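Local atomic coordinates of mannosephosphate isomerase, putative (Archaeoglobus fulgidus, PDB entry 1ZX5), a protein that probably catalyses the zinc-dependent interconversion of D-mannose 6-phosphate and D-fructose 6-phosphate. Residues Val16-Gly21 against Thr46-Thr51; Ile85-Ile90 against Val294-Lys299; Glu108-Ala113 against Lys205-Thr210; Val137-Leu142 against Asn199-Val204. All coordinates share one frame; numbering follows the deposited sequence.

Interaction 2 lies deepest, its centre about 5 Å from the centre of the chain, and is purely aliphatic, joining two beta sheets face to face. Interaction 1 is at the outermost strand of one of those same sheets, where burial is partial and a valine packs against arginines; Trp20 of interaction 1 touches Ile90 of interaction 2. Interactions 3 and 4 are farther out and both use helix 201-207, which meets the end of helix 104-109 in one and the start of helix 139-146 in the other. Interaction 3 is a surface contact, with a lysine lending a methylene, whereas interaction 4 buries a tryptophan although it lies even farther from the centre.

Interaction 1. Residues Val16-Gly21 against Thr46-Thr51; sequences VERPWG and TSRPST
Val16 meets Arg48 with CG2 over one face of the guanidinium, the two side chains crossing at about a right angle. The valine sits on strand 15-17, an outermost strand of the six-stranded antiparallel sheet in a cupin-type fold, and Arg48 reaches it from the loop before strand 51-54. CG2 of Val16 lies 3.5 Å above the guanidinium plane, displaced toward its rim, and comes within 3.6 Å of Arg48 NE. With CG anti to the backbone N (chi1 -173°), the arginine first heads for the strand; bends at chi2 and chi3 then turn its flat end over the valine. The other methyl of Val16, CG1, stands 3.5 Å above the centre of the Arg18 guanidinium and also borders Arg48, so the compact branched side chain serves both arginines.

The two positive groups are close, Arg18 NH2 being 4.3 Å from Arg48 NH1. A salt bridge from Arg18 NE to Glu38 probably eases this, mainly on the Arg18 side, while Arg48 makes a cation-pi contact with Trp40; both partners belong to the adjacent strand 36-41. Arginine suits position 48 because it can cover a methyl while keeping its charge by an aromatic ring. Cutting this side chain back to an alanine is likely to uncover CG2 of Val16 and leave Trp40 without its cationic partner. A type I turn runs from Arg18 to Gly21, closed by the 3.1 Å hydrogen bond from Gly21 N to Arg18 O, and lays the Trp20 ring against Arg18, whose CB is 3.6 Å above the ring plane.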
loop_
_atom_site.group_PDB
_atom_site.type_symbol
_atom_site.label_atom_id
_atom_site.label_comp_id
_atom_site.label_asym_id
_atom_site.label_seq_id
_atom_site.Cartn_x
_atom_site.Cartn_y
_atom_site.Cartn_z
ATOM N N VAL A 16 -0.436 12.693 5.036
ATOM C CA VAL A 16 0.292 12.574 6.301
ATOM C C VAL A 16 1.643 13.257 6.157
ATOM O O VAL A 16 2.436 12.899 5.281
ATOM C CB VAL A 16 0.500 11.077 6.731
ATOM C CG1 VAL A 16 1.096 10.981 8.131
ATOM C CG2 VAL A 16 -0.828 10.299 6.668
ATOM N N GLU A 17 1.886 14.241 7.021
ATOM C CA GLU A 17 3.171 14.936 7.108
ATOM C C GLU A 17 4.218 14.034 7.743
ATOM O O GLU A 17 3.959 13.392 8.763
ATOM C CB GLU A 17 3.030 16.257 7.902
ATOM C CG GLU A 17 2.066 17.257 7.213
ATOM C CD GLU A 17 1.733 18.487 8.040
ATOM O OE1 GLU A 17 2.523 18.863 8.922
ATOM O OE2 GLU A 17 0.669 19.103 7.798
ATOM N N ARG A 18 5.394 13.973 7.129
ATOM C CA ARG A 18 6.499 13.165 7.640
ATOM C C ARG A 18 7.789 13.936 7.443
ATOM O O ARG A 18 7.944 14.608 6.416
ATOM C CB ARG A 18 6.611 11.829 6.908
ATOM C CG ARG A 18 5.442 10.908 7.083
ATOM C CD ARG A 18 5.341 10.370 8.518
ATOM N NE ARG A 18 4.363 9.287 8.547
ATOM C CZ ARG A 18 3.632 8.946 9.603
ATOM N NH1 ARG A 18 3.768 9.603 10.748
ATOM N NH2 ARG A 18 2.762 7.947 9.506
ATOM N N PRO A 19 8.719 13.836 8.409
ATOM C CA PRO A 19 9.981 14.563 8.259
ATOM C C PRO A 19 10.799 14.020 7.083
ATOM O O PRO A 19 11.564 14.764 6.472
ATOM C CB PRO A 19 10.698 14.338 9.611
ATOM C CG PRO A 19 10.102 13.071 10.170
ATOM C CD PRO A 19 8.659 13.059 9.668
ATOM N N TRP A 20 10.596 12.751 6.740
ATOM C CA TRP A 20 11.272 12.144 5.592
ATOM C C TRP A 20 10.542 12.292 4.233
ATOM O O TRP A 20 11.009 11.761 3.213
ATOM C CB TRP A 20 11.572 10.675 5.888
ATOM C CG TRP A 20 10.433 9.932 6.514
ATOM C CD1 TRP A 20 10.283 9.644 7.842
ATOM C CD2 TRP A 20 9.280 9.365 5.844
ATOM N NE1 TRP A 20 9.115 8.935 8.044
ATOM C CE2 TRP A 20 8.486 8.741 6.841
ATOM C CE3 TRP A 20 8.851 9.315 4.505
ATOM C CZ2 TRP A 20 7.275 8.078 6.543
ATOM C CZ3 TRP A 20 7.646 8.657 4.202
ATOM C CH2 TRP A 20 6.880 8.041 5.219
ATOM N N GLY A 21 9.402 12.989 4.215
ATOM C CA GLY A 21 8.651 13.168 2.968
ATOM C C GLY A 21 9.208 14.305 2.128
ATOM O O GLY A 21 9.667 15.294 2.671
ATOM N N THR A 46 -9.339 3.443 11.267
ATOM C CA THR A 46 -9.982 4.351 12.234
ATOM C C THR A 46 -9.135 5.568 12.652
ATOM O O THR A 46 -9.689 6.602 13.017
ATOM C CB THR A 46 -10.495 3.604 13.483
ATOM O OG1 THR A 46 -9.390 2.993 14.159
ATOM C CG2 THR A 46 -11.499 2.522 13.080
ATOM N N SER A 47 -7.808 5.461 12.583
ATOM C CA SER A 47 -6.951 6.594 12.940
ATOM C C SER A 47 -7.018 7.710 11.892
ATOM O O SER A 47 -6.724 8.871 12.189
ATOM C CB SER A 47 -5.497 6.140 13.160
ATOM O OG SER A 47 -4.855 5.784 11.932
ATOM N N ARG A 48 -7.440 7.363 10.674
ATOM C CA ARG A 48 -7.264 8.252 9.536
ATOM C C ARG A 48 -8.171 7.842 8.354
ATOM O O ARG A 48 -7.686 7.510 7.272
ATOM C CB ARG A 48 -5.761 8.239 9.189
ATOM C CG ARG A 48 -5.284 9.194 8.142
ATOM C CD ARG A 48 -3.950 9.828 8.520
ATOM N NE ARG A 48 -3.005 8.976 9.251
ATOM C CZ ARG A 48 -2.137 9.451 10.148
ATOM N NH1 ARG A 48 -1.299 8.624 10.768
ATOM N NH2 ARG A 48 -2.112 10.753 10.439
ATOM N N PRO A 49 -9.507 7.854 8.564
ATOM C CA PRO A 49 -10.393 7.402 7.493
ATOM C C PRO A 49 -10.508 8.412 6.346
ATOM O O PRO A 49 -10.514 9.623 6.576
ATOM C CB PRO A 49 -11.738 7.221 8.199
ATOM C CG PRO A 49 -11.690 8.145 9.366
ATOM C CD PRO A 49 -10.257 8.290 9.764
ATOM N N SER A 50 -10.576 7.904 5.119
ATOM C CA SER A 50 -10.799 8.741 3.951
ATOM C C SER A 50 -12.276 9.068 3.872
ATOM O O SER A 50 -13.116 8.321 4.387
ATOM C CB SER A 50 -10.365 8.020 2.676
ATOM O OG SER A 50 -8.951 7.920 2.606
ATOM N N THR A 51 -12.595 10.186 3.240
ATOM C CA THR A 51 -13.983 10.496 2.968
ATOM C C THR A 51 -14.201 10.446 1.456
ATOM O O THR A 51 -13.351 10.875 0.668
ATOM C CB THR A 51 -14.464 11.856 3.600
ATOM O OG1 THR A 51 -13.872 12.941 2.902
ATOM C CG2 THR A 51 -14.084 11.981 5.086
#

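Interaction 2. Residues Ile85-Ile90 against Val294-Lys299; sequences ILVRLI and VRIYLK
Segments Ile85-Ile90 and Val294-Lys299 run nearly antiparallel, at 167°, with strand axes 10.0 Å apart at closest, a spacing of facing sheets rather than of hydrogen-bonded neighbours. Four aliphatic side chains fill the gap. Val87 and Ile296 point at each other tip to tip, CG1 of the valine 3.8 Å from CD1 of the isoleucine. Ile85 serves two partners: its CD1 is 4.0 Å from Ile296 CG2, while its branch methyl CG2 lies 4.0 Å from Leu298 CD2. The first of these is possible because CG1 of Ile85 takes the position between backbone N and carbonyl carbon (chi1 60°), from which the longer branch extends toward the opposite strand. Beta-branched residues suit this place, since they favour extended backbone and present methyls on more than one side; the leucine adds reach where its CB does not aim at the other strand. Strand 85-92 is flanked by strands 36-41 and 181-188, and strand 291-298 by 230-237 and 250-256. The contact thus joins the sheet of the catalytic region to that of the C-terminal cupin domain, with Leu184, Met249 and Ile251 packed around it.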
loop_
_atom_site.group_PDB
_atom_site.type_symbol
_atom_site.label_atom_id
_atom_site.label_comp_id
_atom_site.label_asym_id
_atom_site.label_seq_id
_atom_site.Cartn_x
_atom_site.Cartn_y
_atom_site.Cartn_z
ATOM N N ILE A 85 -7.875 -3.983 3.566
ATOM C CA ILE A 85 -6.617 -3.402 3.100
ATOM C C ILE A 85 -6.450 -1.923 3.440
ATOM O O ILE A 85 -7.422 -1.212 3.735
ATOM C CB ILE A 85 -6.401 -3.588 1.535
ATOM C CG1 ILE A 85 -7.532 -2.928 0.725
ATOM C CG2 ILE A 85 -6.235 -5.078 1.153
ATOM C CD1 ILE A 85 -7.287 -2.902 -0.823
ATOM N N LEU A 86 -5.201 -1.467 3.362
ATOM C CA LEU A 86 -4.887 -0.053 3.412
ATOM C C LEU A 86 -3.963 0.257 2.235
ATOM O O LEU A 86 -2.948 -0.422 2.031
ATOM C CB LEU A 86 -4.218 0.318 4.751
ATOM C CG LEU A 86 -3.651 1.742 4.914
ATOM C CD1 LEU A 86 -4.709 2.833 4.703
ATOM C CD2 LEU A 86 -3.025 1.904 6.282
ATOM N N VAL A 87 -4.324 1.278 1.461
ATOM C CA VAL A 87 -3.562 1.660 0.287
ATOM C C VAL A 87 -2.937 3.016 0.544
ATOM O O VAL A 87 -3.637 3.968 0.891
ATOM C CB VAL A 87 -4.454 1.706 -1.002
ATOM C CG1 VAL A 87 -3.630 2.092 -2.205
ATOM C CG2 VAL A 87 -5.133 0.357 -1.241
ATOM N N ARG A 88 -1.618 3.096 0.372
ATOM C CA ARG A 88 -0.881 4.315 0.627
ATOM C C ARG A 88 0.142 4.609 -0.455
ATOM O O ARG A 88 0.897 3.719 -0.841
ATOM C CB ARG A 88 -0.130 4.197 1.944
ATOM C CG ARG A 88 -1.026 4.065 3.140
ATOM C CD ARG A 88 -0.211 4.139 4.393
ATOM N NE ARG A 88 0.439 2.880 4.715
ATOM C CZ ARG A 88 1.284 2.730 5.730
ATOM N NH1 ARG A 88 1.600 3.767 6.508
ATOM N NH2 ARG A 88 1.819 1.540 5.971
ATOM N N LEU A 89 0.162 5.856 -0.935
ATOM C CA LEU A 89 1.334 6.393 -1.611
ATOM C C LEU A 89 2.330 6.795 -0.532
ATOM O O LEU A 89 1.940 7.427 0.466
ATOM C CB LEU A 89 0.977 7.607 -2.484
ATOM C CG LEU A 89 -0.012 7.359 -3.631
ATOM C CD1 LEU A 89 -0.364 8.677 -4.311
ATOM C CD2 LEU A 89 0.571 6.350 -4.619
ATOM N N ILE A 90 3.597 6.417 -0.728
ATOM C CA ILE A 90 4.677 6.702 0.237
ATOM C C ILE A 90 5.838 7.370 -0.492
ATOM O O ILE A 90 6.340 6.848 -1.484
ATOM C CB ILE A 90 5.218 5.404 0.924
ATOM C CG1 ILE A 90 4.101 4.601 1.611
ATOM C CG2 ILE A 90 6.434 5.708 1.863
ATOM C CD1 ILE A 90 3.606 5.178 2.894
ATOM N N VAL A 294 -2.939 1.117 -12.236
ATOM C CA VAL A 294 -2.711 0.022 -11.321
ATOM C C VAL A 294 -4.058 -0.496 -10.846
ATOM O O VAL A 294 -4.888 0.278 -10.350
ATOM C CB VAL A 294 -1.856 0.468 -10.093
ATOM C CG1 VAL A 294 -1.535 -0.741 -9.187
ATOM C CG2 VAL A 294 -0.566 1.184 -10.557
ATOM N N ARG A 295 -4.282 -1.798 -10.995
ATOM C CA ARG A 295 -5.480 -2.424 -10.457
ATOM C C ARG A 295 -5.130 -3.169 -9.164
ATOM O O ARG A 295 -4.295 -4.066 -9.167
ATOM C CB ARG A 295 -6.090 -3.386 -11.475
ATOM C CG ARG A 295 -7.463 -3.880 -11.079
ATOM C CD ARG A 295 -8.048 -4.860 -12.093
ATOM N NE ARG A 295 -7.352 -6.141 -12.111
ATOM C CZ ARG A 295 -7.755 -7.246 -11.490
ATOM N NH1 ARG A 295 -7.027 -8.357 -11.599
ATOM N NH2 ARG A 295 -8.883 -7.266 -10.782
ATOM N N ILE A 296 -5.781 -2.785 -8.073
ATOM C CA ILE A 296 -5.596 -3.412 -6.778
ATOM C C ILE A 296 -6.848 -4.247 -6.523
ATOM O O ILE A 296 -7.959 -3.775 -6.702
ATOM C CB ILE A 296 -5.360 -2.333 -5.658
ATOM C CG1 ILE A 296 -4.173 -1.435 -6.031
ATOM C CG2 ILE A 296 -5.177 -2.986 -4.271
ATOM C CD1 ILE A 296 -4.118 -0.081 -5.280
ATOM N N TYR A 297 -6.675 -5.498 -6.137
ATOM C CA TYR A 297 -7.814 -6.399 -6.030
ATOM C C TYR A 297 -7.681 -7.292 -4.805
ATOM O O TYR A 297 -6.576 -7.552 -4.322
ATOM C CB TYR A 297 -7.959 -7.258 -7.309
ATOM C CG TYR A 297 -6.690 -7.980 -7.678
ATOM C CD1 TYR A 297 -6.423 -9.259 -7.172
ATOM C CD2 TYR A 297 -5.735 -7.380 -8.509
ATOM C CE1 TYR A 297 -5.260 -9.928 -7.483
ATOM C CE2 TYR A 297 -4.558 -8.048 -8.839
ATOM C CZ TYR A 297 -4.324 -9.320 -8.316
ATOM O OH TYR A 297 -3.162 -10.004 -8.627
ATOM N N LEU A 298 -8.824 -7.757 -4.314
ATOM C CA LEU A 298 -8.864 -8.727 -3.228
ATOM C C LEU A 298 -8.765 -10.127 -3.822
ATOM O O LEU A 298 -9.149 -10.356 -4.970
ATOM C CB LEU A 298 -10.145 -8.560 -2.415
ATOM C CG LEU A 298 -10.424 -7.159 -1.862
ATOM C CD1 LEU A 298 -11.717 -7.173 -1.047
ATOM C CD2 LEU A 298 -9.238 -6.609 -1.031
ATOM N N LYS A 299 -8.212 -11.049 -3.049
ATOM C CA LYS A 299 -8.113 -12.432 -3.465
ATOM C C LYS A 299 -8.972 -13.298 -2.553
ATOM O O LYS A 299 -8.952 -13.155 -1.325
ATOM C CB LYS A 299 -6.662 -12.900 -3.442
ATOM C CG LYS A 299 -5.838 -12.381 -4.597
ATOM C CD LYS A 299 -4.378 -12.725 -4.410
ATOM C CE LYS A 299 -4.118 -14.210 -4.651
ATOM N NZ LYS A 299 -2.746 -14.587 -4.220
#

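Interaction 3. Residues Glu108-Ala113 against Lys205-Thr210; sequences ESLGEA and KKVLNT
Leu110 and Lys206 are brought together by matching first torsions: in each, CG stands anti to the carbonyl carbon (chi1 -72° in the leucine, -73° in the lysine), which sends the side chain out from its own helix end toward the other. Leu110 belongs to a Schellman motif that closes helix 104-109. Gly111 is the first residue to leave helical angles there, with a positive phi of 73° that glycine adopts readily, and two bonds lead back into the last turn; the one from Gly111 N to Glu108 O is weak. The turn leaves Leu110 directed at helix 201-207.

The leucine forks over the end of that helix. Its CD2 lies 3.5 Å from CD of Lys206, the two side chains crossing obliquely. It is this CD methylene that does the touching; beyond CG the lysine is extended, and the chain carries NZ onward past the leucine. That division suits a lysine at the margin, as it can give a methylene to a hydrophobic neighbour while its charge stays at the surface. Tyr194, on strand 194-195, touches both Leu110 and Val207 and so adds an aromatic side to the apolar cluster.

A polar tie runs beside it: Glu112 OE2 makes a salt bridge to Lys203 NZ and also a hydrogen bond with Tyr194. Val207, next in the chain after Lys206, is smaller and beta-branched, and the other prong of the leucine fork completes the contact by crossing it at about a right angle, Leu110 CD1 lying 3.9 Å from Val207 CG1.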
loop_
_atom_site.group_PDB
_atom_site.type_symbol
_atom_site.label_atom_id
_atom_site.label_comp_id
_atom_site.label_asym_id
_atom_site.label_seq_id
_atom_site.Cartn_x
_atom_site.Cartn_y
_atom_site.Cartn_z
ATOM N N GLU A 108 -1.415 -10.565 18.013
ATOM C CA GLU A 108 -2.346 -11.104 18.998
ATOM C C GLU A 108 -1.644 -11.450 20.319
ATOM O O GLU A 108 -2.147 -11.155 21.411
ATOM C CB GLU A 108 -3.072 -12.328 18.416
ATOM C CG GLU A 108 -3.897 -13.109 19.428
ATOM C CD GLU A 108 -4.590 -14.314 18.803
ATOM O OE1 GLU A 108 -4.438 -15.438 19.334
ATOM O OE2 GLU A 108 -5.274 -14.140 17.771
ATOM N N SER A 109 -0.476 -12.069 20.191
ATOM C CA SER A 109 0.373 -12.446 21.314
ATOM C C SER A 109 0.928 -11.217 22.070
ATOM O O SER A 109 1.075 -11.229 23.301
ATOM C CB SER A 109 1.517 -13.307 20.782
ATOM O OG SER A 109 2.451 -13.561 21.792
ATOM N N LEU A 110 1.236 -10.165 21.318
ATOM C CA LEU A 110 1.660 -8.875 21.881
ATOM C C LEU A 110 0.494 -8.061 22.456
ATOM O O LEU A 110 0.721 -7.045 23.108
ATOM C CB LEU A 110 2.393 -8.042 20.812
ATOM C CG LEU A 110 3.798 -8.515 20.421
ATOM C CD1 LEU A 110 4.360 -7.747 19.207
ATOM C CD2 LEU A 110 4.734 -8.409 21.604
ATOM N N GLY A 111 -0.738 -8.501 22.193
ATOM C CA GLY A 111 -1.949 -7.820 22.659
ATOM C C GLY A 111 -2.285 -6.508 21.952
ATOM O O GLY A 111 -2.924 -5.623 22.527
ATOM N N GLU A 112 -1.881 -6.377 20.700
ATOM C CA GLU A 112 -2.188 -5.166 19.941
ATOM C C GLU A 112 -3.683 -5.105 19.613
ATOM O O GLU A 112 -4.345 -6.147 19.507
ATOM C CB GLU A 112 -1.353 -5.119 18.658
ATOM C CG GLU A 112 0.159 -5.032 18.901
ATOM C CD GLU A 112 0.647 -3.625 19.312
ATOM O OE1 GLU A 112 -0.180 -2.710 19.576
ATOM O OE2 GLU A 112 1.883 -3.434 19.352
ATOM N N ALA A 113 -4.223 -3.897 19.499
ATOM C CA ALA A 113 -5.598 -3.722 19.031
ATOM C C ALA A 113 -5.666 -3.934 17.509
ATOM O O ALA A 113 -6.674 -4.399 16.995
ATOM C CB ALA A 113 -6.139 -2.352 19.419
ATOM N N LYS A 205 12.372 -7.661 19.000
ATOM C CA LYS A 205 12.935 -8.956 19.392
ATOM C C LYS A 205 11.943 -10.111 19.244
ATOM O O LYS A 205 12.313 -11.214 18.864
ATOM C CB LYS A 205 13.445 -8.909 20.832
ATOM C CG LYS A 205 14.706 -8.090 21.023
ATOM C CD LYS A 205 15.353 -8.378 22.391
ATOM C CE LYS A 205 14.485 -7.878 23.537
ATOM N NZ LYS A 205 15.182 -7.935 24.869
ATOM N N LYS A 206 10.682 -9.838 19.538
ATOM C CA LYS A 206 9.628 -10.840 19.444
ATOM C C LYS A 206 9.150 -11.197 18.025
ATOM O O LYS A 206 8.573 -12.265 17.823
ATOM C CB LYS A 206 8.455 -10.402 20.314
ATOM C CG LYS A 206 8.795 -10.561 21.805
ATOM C CD LYS A 206 7.692 -10.027 22.676
ATOM C CE LYS A 206 7.993 -10.242 24.156
ATOM N NZ LYS A 206 7.111 -9.330 24.958
ATOM N N VAL A 207 9.388 -10.321 17.048
ATOM C CA VAL A 207 8.817 -10.531 15.710
ATOM C C VAL A 207 9.866 -10.623 14.604
ATOM O O VAL A 207 9.570 -11.100 13.517
ATOM C CB VAL A 207 7.741 -9.449 15.343
ATOM C CG1 VAL A 207 6.740 -9.271 16.483
ATOM C CG2 VAL A 207 8.389 -8.110 15.001
ATOM N N LEU A 208 11.085 -10.170 14.884
ATOM C CA LEU A 208 12.114 -10.034 13.853
ATOM C C LEU A 208 12.655 -11.376 13.342
ATOM O O LEU A 208 13.073 -12.239 14.132
ATOM C CB LEU A 208 13.268 -9.149 14.343
ATOM C CG LEU A 208 14.417 -8.907 13.356
ATOM C CD1 LEU A 208 13.931 -8.139 12.115
ATOM C CD2 LEU A 208 15.588 -8.202 14.043
ATOM N N ASN A 209 12.630 -11.537 12.017
ATOM C CA ASN A 209 13.336 -12.634 11.348
ATOM C C ASN A 209 14.821 -12.268 11.247
ATOM O O ASN A 209 15.204 -11.372 10.487
ATOM C CB ASN A 209 12.719 -12.887 9.962
ATOM C CG ASN A 209 13.284 -14.133 9.260
ATOM O OD1 ASN A 209 14.291 -14.713 9.673
ATOM N ND2 ASN A 209 12.632 -14.531 8.174
ATOM N N THR A 210 15.646 -12.953 12.029
ATOM C CA THR A 210 17.083 -12.682 12.079
ATOM C C THR A 210 17.895 -13.515 11.080
ATOM O O THR A 210 19.121 -13.378 11.018
ATOM C CB THR A 210 17.651 -12.905 13.496
ATOM O OG1 THR A 210 17.265 -14.203 13.970
ATOM C CG2 THR A 210 17.145 -11.812 14.464
#

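Interaction 4. Residues Val137-Leu142 against Asn199-Val204; sequences VKIEEL and NDWEKV
Trp201 meets Leu142 and Ile139 with the far end of its indole, where the first turns of helices 201-207 and 139-146 come together. Leaving CB, the side chain has CG anti to the backbone N (chi1 -160°), which swings the ring out toward the other helix. On the pyrrole side, NE1 gives its hydrogen to Glu143 OE2, so the N-H of this buried residue is paired and the ring's rotation is fixed. Farther along, CZ2 lies 4.0 Å from CD1 of Ile139 and 3.8 Å from CB of Leu142; the isoleucine and the tryptophan slide past each other in opposite directions, the methyl coming obliquely to the ring. At the tip, CH2 is 3.7 Å from that same CB, which approaches the ring edge near its plane; the leucine crosses the indole at about a right angle. One face is covered by Val204, with CG1 3.7 Å above the plane, and Phe196 adds an edge-to-face contact.

Lys138 is the N-cap of helix 139-146. Tryptophan suits its place by reaching from one helix to the other with an apolar plate that also carries a donor. A serine in its place would probably open a gap beside Leu142 and leave Glu143 without its indole partner. The Trp201 side chain is about 10 Å from the bound fructofuranose. Leucine adds one methyl, Leu142 CD1, 4.1 Å from Trp201 CH2.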
loop_
_atom_site.group_PDB
_atom_site.type_symbol
_atom_site.label_atom_id
_atom_site.label_comp_id
_atom_site.label_asym_id
_atom_site.label_seq_id
_atom_site.Cartn_x
_atom_site.Cartn_y
_atom_site.Cartn_z
ATOM N N VAL A 137 21.985 -12.824 11.497
ATOM C CA VAL A 137 22.432 -11.895 12.538
ATOM C C VAL A 137 21.995 -12.408 13.905
ATOM O O VAL A 137 21.070 -13.215 14.007
ATOM C CB VAL A 137 21.912 -10.420 12.321
ATOM C CG1 VAL A 137 22.453 -9.827 11.026
ATOM C CG2 VAL A 137 20.388 -10.345 12.368
ATOM N N LYS A 138 22.671 -11.948 14.951
ATOM C CA LYS A 138 22.279 -12.263 16.315
ATOM C C LYS A 138 21.607 -11.039 16.941
ATOM O O LYS A 138 22.128 -9.929 16.850
ATOM C CB LYS A 138 23.495 -12.689 17.143
ATOM C CG LYS A 138 24.247 -13.908 16.605
ATOM C CD LYS A 138 25.332 -14.336 17.590
ATOM C CE LYS A 138 26.456 -15.127 16.915
ATOM N NZ LYS A 138 26.132 -16.580 16.760
ATOM N N ILE A 139 20.452 -11.247 17.566
ATOM C CA ILE A 139 19.741 -10.176 18.269
ATOM C C ILE A 139 20.671 -9.340 19.158
ATOM O O ILE A 139 20.611 -8.112 19.130
ATOM C CB ILE A 139 18.519 -10.721 19.076
ATOM C CG1 ILE A 139 17.244 -10.665 18.231
ATOM C CG2 ILE A 139 18.289 -9.921 20.363
ATOM C CD1 ILE A 139 16.774 -9.250 17.837
ATOM N N GLU A 140 21.530 -10.019 19.920
ATOM C CA GLU A 140 22.459 -9.380 20.857
ATOM C C GLU A 140 23.428 -8.437 20.157
ATOM O O GLU A 140 23.762 -7.380 20.691
ATOM C CB GLU A 140 23.269 -10.426 21.647
ATOM C CG GLU A 140 22.444 -11.447 22.428
ATOM C CD GLU A 140 21.892 -12.589 21.557
ATOM O OE1 GLU A 140 22.454 -12.862 20.463
ATOM O OE2 GLU A 140 20.886 -13.214 21.980
ATOM N N GLU A 141 23.893 -8.833 18.975
ATOM C CA GLU A 141 24.819 -8.011 18.211
ATOM C C GLU A 141 24.133 -6.788 17.577
ATOM O O GLU A 141 24.754 -5.733 17.452
ATOM C CB GLU A 141 25.592 -8.860 17.192
ATOM C CG GLU A 141 26.719 -9.681 17.867
ATOM C CD GLU A 141 27.255 -10.843 17.023
ATOM O OE1 GLU A 141 26.943 -10.918 15.812
ATOM O OE2 GLU A 141 27.999 -11.687 17.590
ATOM N N LEU A 142 22.856 -6.930 17.208
ATOM C CA LEU A 142 22.039 -5.793 16.768
ATOM C C LEU A 142 21.862 -4.776 17.898
ATOM O O LEU A 142 21.941 -3.573 17.669
ATOM C CB LEU A 142 20.665 -6.255 16.268
ATOM C CG LEU A 142 20.557 -7.110 15.007
ATOM C CD1 LEU A 142 19.110 -7.478 14.767
ATOM C CD2 LEU A 142 21.122 -6.391 13.803
ATOM N N ASN A 199 13.009 2.383 21.950
ATOM C CA ASN A 199 11.590 2.456 22.280
ATOM C C ASN A 199 10.817 1.193 21.869
ATOM O O ASN A 199 9.946 0.726 22.617
ATOM C CB ASN A 199 10.971 3.709 21.629
ATOM C CG ASN A 199 9.529 3.952 22.056
ATOM O OD1 ASN A 199 8.588 3.623 21.320
ATOM N ND2 ASN A 199 9.344 4.517 23.229
ATOM N N ASP A 200 11.141 0.659 20.686
ATOM C CA ASP A 200 10.420 -0.467 20.100
ATOM C C ASP A 200 11.158 -1.809 20.206
ATOM O O ASP A 200 10.653 -2.818 19.727
ATOM C CB ASP A 200 10.165 -0.214 18.613
ATOM C CG ASP A 200 9.250 0.965 18.345
ATOM O OD1 ASP A 200 8.677 1.551 19.286
ATOM O OD2 ASP A 200 9.078 1.288 17.148
ATOM N N TRP A 201 12.353 -1.814 20.789
ATOM C CA TRP A 201 13.221 -2.990 20.752
ATOM C C TRP A 201 12.613 -4.273 21.325
ATOM O O TRP A 201 12.829 -5.348 20.771
ATOM C CB TRP A 201 14.592 -2.728 21.403
ATOM C CG TRP A 201 15.589 -3.742 20.917
ATOM C CD1 TRP A 201 16.157 -4.756 21.644
ATOM C CD2 TRP A 201 16.078 -3.889 19.573
ATOM N NE1 TRP A 201 16.986 -5.511 20.836
ATOM C CE2 TRP A 201 16.956 -5.000 19.564
ATOM C CE3 TRP A 201 15.867 -3.183 18.376
ATOM C CZ2 TRP A 201 17.632 -5.417 18.402
ATOM C CZ3 TRP A 201 16.540 -3.598 17.221
ATOM C CH2 TRP A 201 17.412 -4.701 17.246
ATOM N N GLU A 202 11.863 -4.169 22.423
ATOM C CA GLU A 202 11.202 -5.347 22.997
ATOM C C GLU A 202 10.239 -6.012 22.015
ATOM O O GLU A 202 10.124 -7.232 22.015
ATOM C CB GLU A 202 10.478 -5.019 24.304
ATOM C CG GLU A 202 11.408 -4.762 25.483
ATOM C CD GLU A 202 12.261 -5.983 25.854
ATOM O OE1 GLU A 202 11.679 -7.047 26.192
ATOM O OE2 GLU A 202 13.517 -5.871 25.812
ATOM N N LYS A 203 9.561 -5.203 21.192
ATOM C CA LYS A 203 8.649 -5.696 20.170
ATOM C C LYS A 203 9.423 -6.270 18.986
ATOM O O LYS A 203 9.066 -7.320 18.477
ATOM C CB LYS A 203 7.696 -4.595 19.668
ATOM C CG LYS A 203 6.905 -3.832 20.731
ATOM C CD LYS A 203 5.919 -4.699 21.479
ATOM C CE LYS A 203 5.089 -3.871 22.479
ATOM N NZ LYS A 203 3.767 -3.472 21.880
ATOM N N VAL A 204 10.462 -5.562 18.548
ATOM C CA VAL A 204 11.356 -6.029 17.488
ATOM C C VAL A 204 11.876 -7.442 17.783
ATOM O O VAL A 204 11.810 -8.317 16.922
ATOM C CB VAL A 204 12.561 -5.055 17.261
ATOM C CG1 VAL A 204 13.587 -5.661 16.310
ATOM C CG2 VAL A 204 12.077 -3.705 16.736
#